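Local coordinates for penicillin-binding protein PbpB (Mycobacterium tuberculosis, PDB 6KGU) that helps build the bacterial cell wall by cross-linking peptidoglycan made from lipid intermediates, and is the target of beta-lactam antibiotics such as aztreonam, at residues 126-131 and 139-144; 507-512 and 543-548; 16-21 and 150-155. All blocks are in the same frame, centred on the assembly; numbering follows the deposited sequence.

Contact 1: residues 126-131 and 139-144; sequences RQYPGG and GGIDWD
Ile141 meets two side chains of the segment 126-131. Its CG2 lies 3.9 Å from CB of Arg126, the two side chains crossing at about a right angle, while its CB sits 3.6 Å from OH of Tyr128. A branched aliphatic group suits this place because it packs against the hydrocarbon root of the arginine, with CD1 also near the guanidinium at an oblique angle. The phenol oxygen comes within 3.5 Å of CA of Gly140 as well. No hydrogen bond links the two segments; OH and the amide N of Ile141 make too poor an angle. The contact joins the end of strand 122-127, which lies next to strand 28-36 at the margin of a mixed sheet, to the short strand 140-141, which pairs with 147-149 in a two-stranded antiparallel sheet. Polar bonds beyond the first shell fix both long side chains. Tyr128 OH bonds to Glu152, which also forms a salt bridge with NE of Arg126, and the other arginine nitrogens reach Thr32 OG1 and Gly19 O. A bend at chi2 (62°) leads the arginine chain past Ile141 to these partners. Further back, a type I turn from Tyr128 to Gly131 redirects the chain immediately after the strand.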
ATOM      1  N   ARG A 126     -15.404  24.882 -11.386  1.00 35.68           N
ATOM      2  CA  ARG A 126     -14.291  24.071 -10.914  1.00 40.28           C
ATOM      3  C   ARG A 126     -13.619  23.385 -12.101  1.00 36.61           C
ATOM      4  O   ARG A 126     -14.298  22.828 -12.969  1.00 40.61           O
ATOM      5  CB  ARG A 126     -14.785  23.036  -9.901  1.00 36.64           C
ATOM      6  CG  ARG A 126     -13.686  22.459  -9.023  1.00 34.31           C
ATOM      7  CD  ARG A 126     -13.031  23.563  -8.182  1.00 34.46           C
ATOM      8  NE  ARG A 126     -12.255  23.021  -7.067  1.00 35.56           N
ATOM      9  CZ  ARG A 126     -11.353  23.704  -6.371  1.00 37.32           C
ATOM     10  NH1 ARG A 126     -11.107  24.974  -6.679  1.00 32.70           N
ATOM     11  NH2 ARG A 126     -10.690  23.110  -5.376  1.00 31.55           N
ATOM     12  N   GLN A 127     -12.292  23.446 -12.149  1.00 34.34           N
ATOM     13  CA  GLN A 127     -11.503  22.891 -13.243  1.00 35.52           C
ATOM     14  C   GLN A 127     -10.665  21.728 -12.736  1.00 34.46           C
ATOM     15  O   GLN A 127     -10.010  21.848 -11.698  1.00 34.42           O
ATOM     16  CB  GLN A 127     -10.577  23.955 -13.840  1.00 37.77           C
ATOM     17  CG  GLN A 127     -11.301  25.208 -14.278  1.00 45.76           C
ATOM     18  CD  GLN A 127     -12.263  24.932 -15.403  1.00 42.14           C
ATOM     19  OE1 GLN A 127     -13.469  25.052 -15.246  1.00 48.77           O
ATOM     20  NE2 GLN A 127     -11.732  24.546 -16.545  1.00 43.31           N
ATOM     21  N   TYR A 128     -10.658  20.624 -13.491  1.00 32.51           N
ATOM     22  CA  TYR A 128      -9.845  19.445 -13.194  1.00 34.06           C
ATOM     23  C   TYR A 128      -8.991  19.205 -14.428  1.00 30.34           C
ATOM     24  O   TYR A 128      -9.343  18.389 -15.286  1.00 33.27           O
ATOM     25  CB  TYR A 128     -10.701  18.219 -12.848  1.00 34.19           C
ATOM     26  CG  TYR A 128     -11.537  18.437 -11.609  1.00 33.85           C
ATOM     27  CD1 TYR A 128     -10.986  18.270 -10.341  1.00 29.90           C
ATOM     28  CD2 TYR A 128     -12.865  18.853 -11.705  1.00 33.41           C
ATOM     29  CE1 TYR A 128     -11.742  18.500  -9.197  1.00 31.74           C
ATOM     30  CE2 TYR A 128     -13.627  19.091 -10.571  1.00 30.99           C
ATOM     31  CZ  TYR A 128     -13.060  18.911  -9.320  1.00 33.61           C
ATOM     32  OH  TYR A 128     -13.809  19.132  -8.186  1.00 30.95           O
ATOM     33  N   PRO A 129      -7.883  19.933 -14.572  1.00 35.05           N
ATOM     34  CA  PRO A 129      -7.118  19.854 -15.822  1.00 36.40           C
ATOM     35  C   PRO A 129      -6.584  18.461 -16.112  1.00 42.87           C
ATOM     36  O   PRO A 129      -6.362  18.141 -17.283  1.00 36.28           O
ATOM     37  CB  PRO A 129      -5.982  20.864 -15.606  1.00 41.40           C
ATOM     38  CG  PRO A 129      -5.845  20.953 -14.109  1.00 41.52           C
ATOM     39  CD  PRO A 129      -7.254  20.832 -13.588  1.00 36.56           C
ATOM     40  N   GLY A 130      -6.396  17.619 -15.097  1.00 32.83           N
ATOM     41  CA  GLY A 130      -5.969  16.251 -15.320  1.00 33.72           C
ATOM     42  C   GLY A 130      -7.086  15.244 -15.463  1.00 33.47           C
ATOM     43  O   GLY A 130      -6.816  14.046 -15.585  1.00 37.00           O
ATOM     44  N   GLY A 131      -8.338  15.681 -15.462  1.00 32.10           N
ATOM     45  CA  GLY A 131      -9.434  14.747 -15.632  1.00 30.74           C
ATOM     46  C   GLY A 131      -9.465  13.763 -14.479  1.00 35.51           C
ATOM     47  O   GLY A 131      -9.590  14.142 -13.312  1.00 34.15           O
ATOM     48  N   GLY A 139     -11.472  13.913  -5.539  1.00 30.09           N
ATOM     49  CA  GLY A 139     -12.924  13.937  -5.498  1.00 31.86           C
ATOM     50  C   GLY A 139     -13.556  14.811  -6.569  1.00 33.02           C
ATOM     51  O   GLY A 139     -12.975  15.007  -7.643  1.00 30.29           O
ATOM     52  N   GLY A 140     -14.742  15.353  -6.279  1.00 32.49           N
ATOM     53  CA  GLY A 140     -15.472  16.192  -7.207  1.00 30.52           C
ATOM     54  C   GLY A 140     -16.319  17.238  -6.501  1.00 34.49           C
ATOM     55  O   GLY A 140     -16.430  17.266  -5.271  1.00 30.66           O
ATOM     56  N   ILE A 141     -16.940  18.094  -7.310  1.00 33.76           N
ATOM     57  CA  ILE A 141     -17.629  19.288  -6.836  1.00 35.91           C
ATOM     58  C   ILE A 141     -19.124  19.091  -7.016  1.00 35.74           C
ATOM     59  O   ILE A 141     -19.576  18.344  -7.893  1.00 37.86           O
ATOM     60  CB  ILE A 141     -17.118  20.543  -7.586  1.00 39.84           C
ATOM     61  CG1 ILE A 141     -17.216  21.787  -6.707  1.00 40.40           C
ATOM     62  CG2 ILE A 141     -17.845  20.746  -8.922  1.00 37.52           C
ATOM     63  CD1 ILE A 141     -16.227  21.782  -5.564  1.00 34.76           C
ATOM     64  N   ASP A 142     -19.898  19.746  -6.158  1.00 41.76           N
ATOM     65  CA  ASP A 142     -21.347  19.690  -6.235  1.00 35.95           C
ATOM     66  C   ASP A 142     -21.860  20.868  -7.065  1.00 45.79           C
ATOM     67  O   ASP A 142     -21.094  21.728  -7.511  1.00 38.48           O
ATOM     68  CB  ASP A 142     -21.949  19.689  -4.832  1.00 39.55           C
ATOM     69  CG  ASP A 142     -23.284  18.976  -4.764  1.00 47.71           C
ATOM     70  OD1 ASP A 142     -23.914  18.780  -5.828  1.00 45.15           O
ATOM     71  OD2 ASP A 142     -23.704  18.605  -3.641  1.00 47.33           O
ATOM     72  N   TRP A 143     -23.182  20.905  -7.268  1.00 43.99           N
ATOM     73  CA  TRP A 143     -23.802  21.964  -8.062  1.00 50.88           C
ATOM     74  C   TRP A 143     -23.579  23.340  -7.448  1.00 48.07           C
ATOM     75  O   TRP A 143     -23.460  24.328  -8.175  1.00 44.33           O
ATOM     76  CB  TRP A 143     -25.308  21.696  -8.222  1.00 51.93           C
ATOM     77  CG  TRP A 143     -26.116  21.766  -6.929  1.00 56.85           C
ATOM     78  CD1 TRP A 143     -26.364  20.740  -6.053  1.00 65.73           C
ATOM     79  CD2 TRP A 143     -26.783  22.919  -6.387  1.00 61.67           C
ATOM     80  NE1 TRP A 143     -27.138  21.185  -5.003  1.00 62.95           N
ATOM     81  CE2 TRP A 143     -27.407  22.517  -5.184  1.00 65.27           C
ATOM     82  CE3 TRP A 143     -26.913  24.251  -6.801  1.00 64.92           C
ATOM     83  CZ2 TRP A 143     -28.149  23.401  -4.394  1.00 64.84           C
ATOM     84  CZ3 TRP A 143     -27.648  25.126  -6.011  1.00 63.48           C
ATOM     85  CH2 TRP A 143     -28.256  24.695  -4.824  1.00 61.41           C
ATOM     86  N   ASP A 144     -23.507  23.421  -6.120  1.00 48.98           N
ATOM     87  CA  ASP A 144     -23.338  24.689  -5.420  1.00 47.63           C
ATOM     88  C   ASP A 144     -21.874  25.115  -5.283  1.00 46.32           C
ATOM     89  O   ASP A 144     -21.592  26.123  -4.628  1.00 47.64           O
ATOM     90  CB  ASP A 144     -24.006  24.609  -4.039  1.00 47.04           C
ATOM     91  CG  ASP A 144     -23.284  23.674  -3.076  1.00 52.42           C
ATOM     92  OD1 ASP A 144     -22.471  22.831  -3.525  1.00 49.85           O
ATOM     93  OD2 ASP A 144     -23.552  23.768  -1.854  1.00 55.70           O
TER

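Contact 2: residues 507-512 and 543-548; sequences PRYVIG and QRENVP
Val547 packs against the guanidinium of Arg508: its CG2 stands over the centre of one face, 3.5 Å from CZ, while CG1 lies more loosely beside NE and NH2. A compact branched residue suits this place, since one methyl can cover the planar group, leaving the guanidinium edge to Glu545. The arginine chain is extended from CG to NE (chi3 180°), which carries the guanidinium across to the valine. Equally well packed is the buried ring of Tyr509, which rests on Leu541 and Met542 of helix 531-544. Arg508 and Tyr509 both face Ala502 in a classic beta bulge at the start of strand 509-516, a central strand of the transpeptidase sheet. The helix closes in a Schellman motif with Asn546, at positive phi, as C-prime residue; Val547 N bonds back to Met542 O. The exposed side is looser. Glu545 brings OE1 near the guanidinium plane, but at 3.7 Å from NH1 of Arg508 the salt bridge is long. The same OE1 lies 3.1 Å from OH of Tyr509, at best a weak hydrogen bond. Tyr509 OH has a second link through a water 2.8 Å away, which accepts from NH1 of Arg544 at 3.0 Å, in the plane of that guanidinium.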
ATOM      1  N   PRO A 507      16.879   2.678   0.688  1.00 29.74           N
ATOM      2  CA  PRO A 507      15.418   2.774   0.548  1.00 27.88           C
ATOM      3  C   PRO A 507      14.983   4.185   0.180  1.00 31.13           C
ATOM      4  O   PRO A 507      15.249   5.148   0.905  1.00 29.60           O
ATOM      5  CB  PRO A 507      14.902   2.354   1.932  1.00 30.12           C
ATOM      6  CG  PRO A 507      15.999   1.470   2.474  1.00 29.61           C
ATOM      7  CD  PRO A 507      17.264   2.158   2.011  1.00 30.89           C
ATOM      8  N   ARG A 508      14.318   4.302  -0.963  1.00 31.36           N
ATOM      9  CA  ARG A 508      13.722   5.552  -1.415  1.00 33.81           C
ATOM     10  C   ARG A 508      12.215   5.465  -1.603  1.00 29.19           C
ATOM     11  O   ARG A 508      11.502   6.433  -1.319  1.00 26.64           O
ATOM     12  CB  ARG A 508      14.358   5.994  -2.748  1.00 30.37           C
ATOM     13  CG  ARG A 508      15.886   6.105  -2.739  1.00 36.90           C
ATOM     14  CD  ARG A 508      16.409   6.111  -4.190  1.00 43.36           C
ATOM     15  NE  ARG A 508      17.864   6.217  -4.287  1.00 49.81           N
ATOM     16  CZ  ARG A 508      18.511   7.286  -4.737  1.00 49.25           C
ATOM     17  NH1 ARG A 508      17.835   8.346  -5.156  1.00 54.63           N
ATOM     18  NH2 ARG A 508      19.833   7.288  -4.795  1.00 53.43           N
ATOM     19  N   TYR A 509      11.720   4.340  -2.107  1.00 22.82           N
ATOM     20  CA  TYR A 509      10.324   4.181  -2.475  1.00 28.43           C
ATOM     21  C   TYR A 509       9.795   2.871  -1.920  1.00 31.88           C
ATOM     22  O   TYR A 509      10.484   1.845  -1.950  1.00 27.36           O
ATOM     23  CB  TYR A 509      10.134   4.195  -3.982  1.00 29.20           C
ATOM     24  CG  TYR A 509      10.589   5.486  -4.617  1.00 30.72           C
ATOM     25  CD1 TYR A 509       9.858   6.657  -4.454  1.00 25.30           C
ATOM     26  CD2 TYR A 509      11.750   5.531  -5.368  1.00 30.29           C
ATOM     27  CE1 TYR A 509      10.283   7.843  -5.033  1.00 35.84           C
ATOM     28  CE2 TYR A 509      12.179   6.717  -5.957  1.00 32.16           C
ATOM     29  CZ  TYR A 509      11.441   7.862  -5.785  1.00 33.87           C
ATOM     30  OH  TYR A 509      11.868   9.033  -6.373  1.00 39.45           O
ATOM     31  N   VAL A 510       8.569   2.915  -1.417  1.00 25.80           N
ATOM     32  CA  VAL A 510       7.872   1.727  -0.953  1.00 25.98           C
ATOM     33  C   VAL A 510       6.624   1.591  -1.809  1.00 27.35           C
ATOM     34  O   VAL A 510       5.871   2.559  -1.966  1.00 31.49           O
ATOM     35  CB  VAL A 510       7.534   1.825   0.544  1.00 29.70           C
ATOM     36  CG1 VAL A 510       7.024   0.496   1.073  1.00 25.18           C
ATOM     37  CG2 VAL A 510       8.759   2.301   1.329  1.00 27.93           C
ATOM     38  N   ILE A 511       6.424   0.411  -2.390  1.00 26.79           N
ATOM     39  CA  ILE A 511       5.367   0.195  -3.365  1.00 29.83           C
ATOM     40  C   ILE A 511       4.496  -0.962  -2.900  1.00 26.79           C
ATOM     41  O   ILE A 511       5.006  -2.061  -2.674  1.00 30.83           O
ATOM     42  CB  ILE A 511       5.942  -0.092  -4.761  1.00 21.09           C
ATOM     43  CG1 ILE A 511       6.780   1.100  -5.241  1.00 25.01           C
ATOM     44  CG2 ILE A 511       4.775  -0.408  -5.736  1.00 24.34           C
ATOM     45  CD1 ILE A 511       7.683   0.793  -6.408  1.00 28.90           C
ATOM     46  N   GLY A 512       3.188  -0.722  -2.785  1.00 23.94           N
ATOM     47  CA  GLY A 512       2.226  -1.776  -2.469  1.00 23.00           C
ATOM     48  C   GLY A 512       1.178  -1.896  -3.559  1.00 26.29           C
ATOM     49  O   GLY A 512       0.675  -0.887  -4.059  1.00 27.78           O
ATOM     50  N   GLN A 543      15.056   4.805 -12.945  1.00 34.97           N
ATOM     51  CA  GLN A 543      15.587   5.443 -14.146  1.00 39.20           C
ATOM     52  C   GLN A 543      15.330   6.942 -14.125  1.00 40.05           C
ATOM     53  O   GLN A 543      16.230   7.745 -14.400  1.00 52.47           O
ATOM     54  CB  GLN A 543      14.983   4.799 -15.398  1.00 38.41           C
ATOM     55  CG  GLN A 543      15.294   3.288 -15.493  1.00 49.13           C
ATOM     56  CD  GLN A 543      14.520   2.571 -16.607  1.00 64.65           C
ATOM     57  OE1 GLN A 543      13.727   3.183 -17.312  1.00 61.18           O
ATOM     58  NE2 GLN A 543      14.760   1.277 -16.763  1.00 58.15           N
ATOM     59  N   ARG A 544      14.109   7.342 -13.774  1.00 37.27           N
ATOM     60  CA  ARG A 544      13.755   8.748 -13.892  1.00 38.39           C
ATOM     61  C   ARG A 544      14.560   9.626 -12.944  1.00 44.53           C
ATOM     62  O   ARG A 544      14.722  10.821 -13.218  1.00 43.48           O
ATOM     63  CB  ARG A 544      12.260   8.935 -13.651  1.00 42.14           C
ATOM     64  CG  ARG A 544      11.889   9.005 -12.199  1.00 38.52           C
ATOM     65  CD  ARG A 544      10.382   9.090 -11.976  1.00 41.61           C
ATOM     66  NE  ARG A 544       9.827  10.422 -12.189  1.00 38.25           N
ATOM     67  CZ  ARG A 544       9.736  11.362 -11.251  1.00 41.81           C
ATOM     68  NH1 ARG A 544      10.189  11.142 -10.019  1.00 47.27           N
ATOM     69  NH2 ARG A 544       9.199  12.533 -11.550  1.00 47.90           N
ATOM     70  N   GLU A 545      15.076   9.069 -11.850  1.00 41.95           N
ATOM     71  CA  GLU A 545      15.974   9.798 -10.967  1.00 45.72           C
ATOM     72  C   GLU A 545      17.440   9.436 -11.185  1.00 49.05           C
ATOM     73  O   GLU A 545      18.292   9.850 -10.394  1.00 49.19           O
ATOM     74  CB  GLU A 545      15.592   9.559  -9.508  1.00 45.40           C
ATOM     75  CG  GLU A 545      14.491  10.486  -9.027  1.00 55.45           C
ATOM     76  CD  GLU A 545      14.541  10.724  -7.538  1.00 59.61           C
ATOM     77  OE1 GLU A 545      14.853   9.772  -6.782  1.00 67.97           O
ATOM     78  OE2 GLU A 545      14.277  11.872  -7.122  1.00 70.94           O
ATOM     79  N   ASN A 546      17.745   8.668 -12.228  1.00 47.91           N
ATOM     80  CA  ASN A 546      19.113   8.243 -12.528  1.00 51.87           C
ATOM     81  C   ASN A 546      19.828   7.742 -11.275  1.00 56.73           C
ATOM     82  O   ASN A 546      20.908   8.209 -10.905  1.00 56.34           O
ATOM     83  CB  ASN A 546      19.887   9.374 -13.196  1.00 57.32           C
ATOM     84  CG  ASN A 546      19.080  10.054 -14.277  1.00 55.63           C
ATOM     85  OD1 ASN A 546      19.029   9.582 -15.411  1.00 59.84           O
ATOM     86  ND2 ASN A 546      18.428  11.160 -13.927  1.00 58.76           N
ATOM     87  N   VAL A 547      19.191   6.803 -10.595  1.00 53.45           N
ATOM     88  CA  VAL A 547      19.869   6.134  -9.487  1.00 48.09           C
ATOM     89  C   VAL A 547      20.938   5.212 -10.059  1.00 45.79           C
ATOM     90  O   VAL A 547      20.657   4.465 -11.015  1.00 47.24           O
ATOM     91  CB  VAL A 547      18.862   5.360  -8.644  1.00 44.32           C
ATOM     92  CG1 VAL A 547      19.578   4.569  -7.570  1.00 41.18           C
ATOM     93  CG2 VAL A 547      17.841   6.318  -8.036  1.00 47.45           C
ATOM     94  N   PRO A 548      22.166   5.237  -9.542  1.00 52.00           N
ATOM     95  CA  PRO A 548      23.213   4.366 -10.095  1.00 53.07           C
ATOM     96  C   PRO A 548      22.992   2.897  -9.751  1.00 51.27           C
ATOM     97  O   PRO A 548      22.404   2.553  -8.722  1.00 49.31           O
ATOM     98  CB  PRO A 548      24.500   4.898  -9.448  1.00 53.35           C
ATOM     99  CG  PRO A 548      24.061   5.587  -8.209  1.00 52.79           C
ATOM    100  CD  PRO A 548      22.691   6.154  -8.512  1.00 54.75           C
TER
HETATM  101  O   HOH W   1      11.743   8.663  -9.178  1.00 40.97           O

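Contact 3: residues 16-21 and 150-155; sequences AARGSI and GLEDSL
Helix 150-154, a short helix in the region assigned to the PBP dimerisation family, is joined through Glu152 to the loop leading into strand 21-22. Arg18 takes hold of a single carboxylate oxygen side-on: NE lies 3.2 Å and NH2 3.0 Å from Glu152 OE1. That oxygen lies in the guanidinium plane, but the two nitrogens reach it from above one face of the carboxylate, the two planes being 37° apart. The NH2 bond is the straighter, at 156°. NH2 also makes a weak bond to the backbone O of Glu152, 2.9 Å away. An arginine suits this place because its extended chain spans the gap and its several N-H groups can serve both carboxylate and carbonyl. Strand 21-22 belongs to a mixed sheet, and from its first residue Ile21 sends CD1 to 3.8 Å from OE1 of Glu152, on the carboxylate face opposite the one Arg18 uses. Glu152 bends at chi2 (-86°), which brings its carboxylate back toward the loop. With Tyr128 and Arg126 as second partners, at OE2, this buried glutamate probably stays ionised. Arg18 NH1 forms a salt bridge with Asp156 at the start of helix 156-160.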
ATOM      1  N   ALA A  16     -16.664  34.118  -0.833  1.00 39.04           N
ATOM      2  CA  ALA A  16     -15.309  33.586  -0.743  1.00 38.10           C
ATOM      3  C   ALA A  16     -14.960  32.805  -2.006  1.00 40.77           C
ATOM      4  O   ALA A  16     -15.789  32.071  -2.551  1.00 41.60           O
ATOM      5  CB  ALA A  16     -15.169  32.685   0.478  1.00 35.92           C
ATOM      6  N   ALA A  17     -13.727  32.965  -2.474  1.00 42.74           N
ATOM      7  CA  ALA A  17     -13.237  32.233  -3.636  1.00 45.75           C
ATOM      8  C   ALA A  17     -12.642  30.894  -3.201  1.00 41.30           C
ATOM      9  O   ALA A  17     -11.803  30.843  -2.293  1.00 40.38           O
ATOM     10  CB  ALA A  17     -12.192  33.059  -4.388  1.00 42.45           C
ATOM     11  N   ARG A  18     -13.061  29.818  -3.861  1.00 40.58           N
ATOM     12  CA  ARG A  18     -12.610  28.487  -3.474  1.00 38.93           C
ATOM     13  C   ARG A  18     -11.112  28.327  -3.692  1.00 31.77           C
ATOM     14  O   ARG A  18     -10.561  28.766  -4.703  1.00 38.07           O
ATOM     15  CB  ARG A  18     -13.371  27.414  -4.251  1.00 40.49           C
ATOM     16  CG  ARG A  18     -13.168  26.005  -3.688  1.00 36.22           C
ATOM     17  CD  ARG A  18     -14.161  25.019  -4.290  1.00 35.30           C
ATOM     18  NE  ARG A  18     -14.010  23.674  -3.727  1.00 36.63           N
ATOM     19  CZ  ARG A  18     -14.586  23.278  -2.595  1.00 38.95           C
ATOM     20  NH1 ARG A  18     -15.348  24.131  -1.898  1.00 33.01           N
ATOM     21  NH2 ARG A  18     -14.401  22.045  -2.152  1.00 29.50           N
ATOM     22  N   GLY A  19     -10.451  27.704  -2.728  1.00 31.64           N
ATOM     23  CA  GLY A  19      -9.039  27.422  -2.867  1.00 38.11           C
ATOM     24  C   GLY A  19      -8.772  26.256  -3.807  1.00 32.78           C
ATOM     25  O   GLY A  19      -9.663  25.504  -4.213  1.00 34.18           O
ATOM     26  N   SER A  20      -7.509  26.113  -4.178  1.00 33.67           N
ATOM     27  CA  SER A  20      -7.069  25.091  -5.118  0.82 36.71           C
ATOM     28  C   SER A  20      -6.534  23.865  -4.386  1.00 36.76           C
ATOM     29  O   SER A  20      -6.190  23.917  -3.205  1.00 34.91           O
ATOM     30  CB  SER A  20      -5.985  25.644  -6.049  0.82 33.65           C
ATOM     31  OG  SER A  20      -6.493  26.685  -6.862  0.82 33.82           O
ATOM     32  N   ILE A  21      -6.449  22.756  -5.118  1.00 37.68           N
ATOM     33  CA  ILE A  21      -5.778  21.543  -4.667  1.00 32.83           C
ATOM     34  C   ILE A  21      -4.632  21.302  -5.641  1.00 31.79           C
ATOM     35  O   ILE A  21      -4.866  21.153  -6.846  1.00 32.49           O
ATOM     36  CB  ILE A  21      -6.729  20.329  -4.624  1.00 32.30           C
ATOM     37  CG1 ILE A  21      -7.914  20.579  -3.681  1.00 33.29           C
ATOM     38  CG2 ILE A  21      -5.951  19.055  -4.230  1.00 29.85           C
ATOM     39  CD1 ILE A  21      -8.983  19.477  -3.683  1.00 30.47           C
ATOM     40  N   GLY A 150     -14.583  12.963  -1.899  1.00 31.62           N
ATOM     41  CA  GLY A 150     -13.140  13.095  -1.886  1.00 31.18           C
ATOM     42  C   GLY A 150     -12.680  14.238  -0.987  1.00 32.40           C
ATOM     43  O   GLY A 150     -13.410  14.723  -0.116  1.00 29.73           O
ATOM     44  N   LEU A 151     -11.440  14.680  -1.228  1.00 32.06           N
ATOM     45  CA  LEU A 151     -10.889  15.791  -0.454  1.00 33.41           C
ATOM     46  C   LEU A 151     -11.667  17.091  -0.680  1.00 33.87           C
ATOM     47  O   LEU A 151     -11.650  17.976   0.181  1.00 30.31           O
ATOM     48  CB  LEU A 151      -9.415  16.008  -0.801  1.00 28.37           C
ATOM     49  CG  LEU A 151      -8.406  14.972  -0.289  1.00 34.06           C
ATOM     50  CD1 LEU A 151      -7.005  15.407  -0.639  1.00 31.31           C
ATOM     51  CD2 LEU A 151      -8.538  14.757   1.215  1.00 30.86           C
ATOM     52  N   GLU A 152     -12.321  17.244  -1.837  1.00 31.16           N
ATOM     53  CA  GLU A 152     -13.150  18.435  -2.055  1.00 32.38           C
ATOM     54  C   GLU A 152     -14.217  18.538  -0.980  1.00 35.65           C
ATOM     55  O   GLU A 152     -14.550  19.636  -0.514  1.00 37.27           O
ATOM     56  CB  GLU A 152     -13.818  18.393  -3.433  1.00 32.54           C
ATOM     57  CG  GLU A 152     -12.888  18.495  -4.619  1.00 32.02           C
ATOM     58  CD  GLU A 152     -12.577  19.935  -5.016  1.00 39.34           C
ATOM     59  OE1 GLU A 152     -12.540  20.828  -4.132  1.00 34.21           O
ATOM     60  OE2 GLU A 152     -12.372  20.166  -6.220  1.00 32.78           O
ATOM     61  N   ASP A 153     -14.752  17.394  -0.568  1.00 32.21           N
ATOM     62  CA  ASP A 153     -15.759  17.350   0.478  1.00 37.17           C
ATOM     63  C   ASP A 153     -15.126  17.403   1.864  1.00 36.37           C
ATOM     64  O   ASP A 153     -15.463  18.275   2.668  1.00 33.21           O
ATOM     65  CB  ASP A 153     -16.607  16.089   0.321  1.00 32.47           C
ATOM     66  CG  ASP A 153     -17.661  15.969   1.380  1.00 34.53           C
ATOM     67  OD1 ASP A 153     -18.398  16.947   1.595  1.00 37.12           O
ATOM     68  OD2 ASP A 153     -17.768  14.890   1.981  1.00 39.01           O
ATOM     69  N   SER A 154     -14.193  16.488   2.151  1.00 28.75           N
ATOM     70  CA  SER A 154     -13.684  16.345   3.515  1.00 33.60           C
ATOM     71  C   SER A 154     -12.869  17.555   3.944  1.00 33.63           C
ATOM     72  O   SER A 154     -12.798  17.851   5.136  1.00 31.24           O
ATOM     73  CB  SER A 154     -12.840  15.073   3.650  1.00 34.33           C
ATOM     74  OG  SER A 154     -11.636  15.168   2.895  1.00 30.16           O
ATOM     75  N   LEU A 155     -12.235  18.255   3.000  1.00 30.84           N
ATOM     76  CA  LEU A 155     -11.555  19.507   3.294  1.00 27.58           C
ATOM     77  C   LEU A 155     -12.344  20.735   2.827  1.00 31.23           C
ATOM     78  O   LEU A 155     -11.750  21.796   2.617  1.00 33.25           O
ATOM     79  CB  LEU A 155     -10.159  19.508   2.660  1.00 29.64           C
ATOM     80  CG  LEU A 155      -9.230  18.430   3.232  1.00 36.79           C
ATOM     81  CD1 LEU A 155      -7.833  18.534   2.636  1.00 32.69           C
ATOM     82  CD2 LEU A 155      -9.191  18.516   4.764  1.00 35.38           C
TER

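How the contacts relate
Contacts 1 and 3 are buried neighbours in the N-terminal region, with centres about 10 Å apart, and contact 1 is nested inside the chain loop that contact 3 closes. They share Glu152, and Ile141 CD1 also packs against Arg18 NE. Their chemistry differs, for contact 1 has only packing between its segments, whereas contact 3 centres on a largely buried ion pair with Ile21 packed against it. Contact 2 stands apart, its centre some 31-32 Å from the others, joining a sheet strand to a helix end in the transpeptidase domain. Partly exposed, it combines aliphatic and aromatic packing with a long salt bridge, a weak bond and a water at the surface.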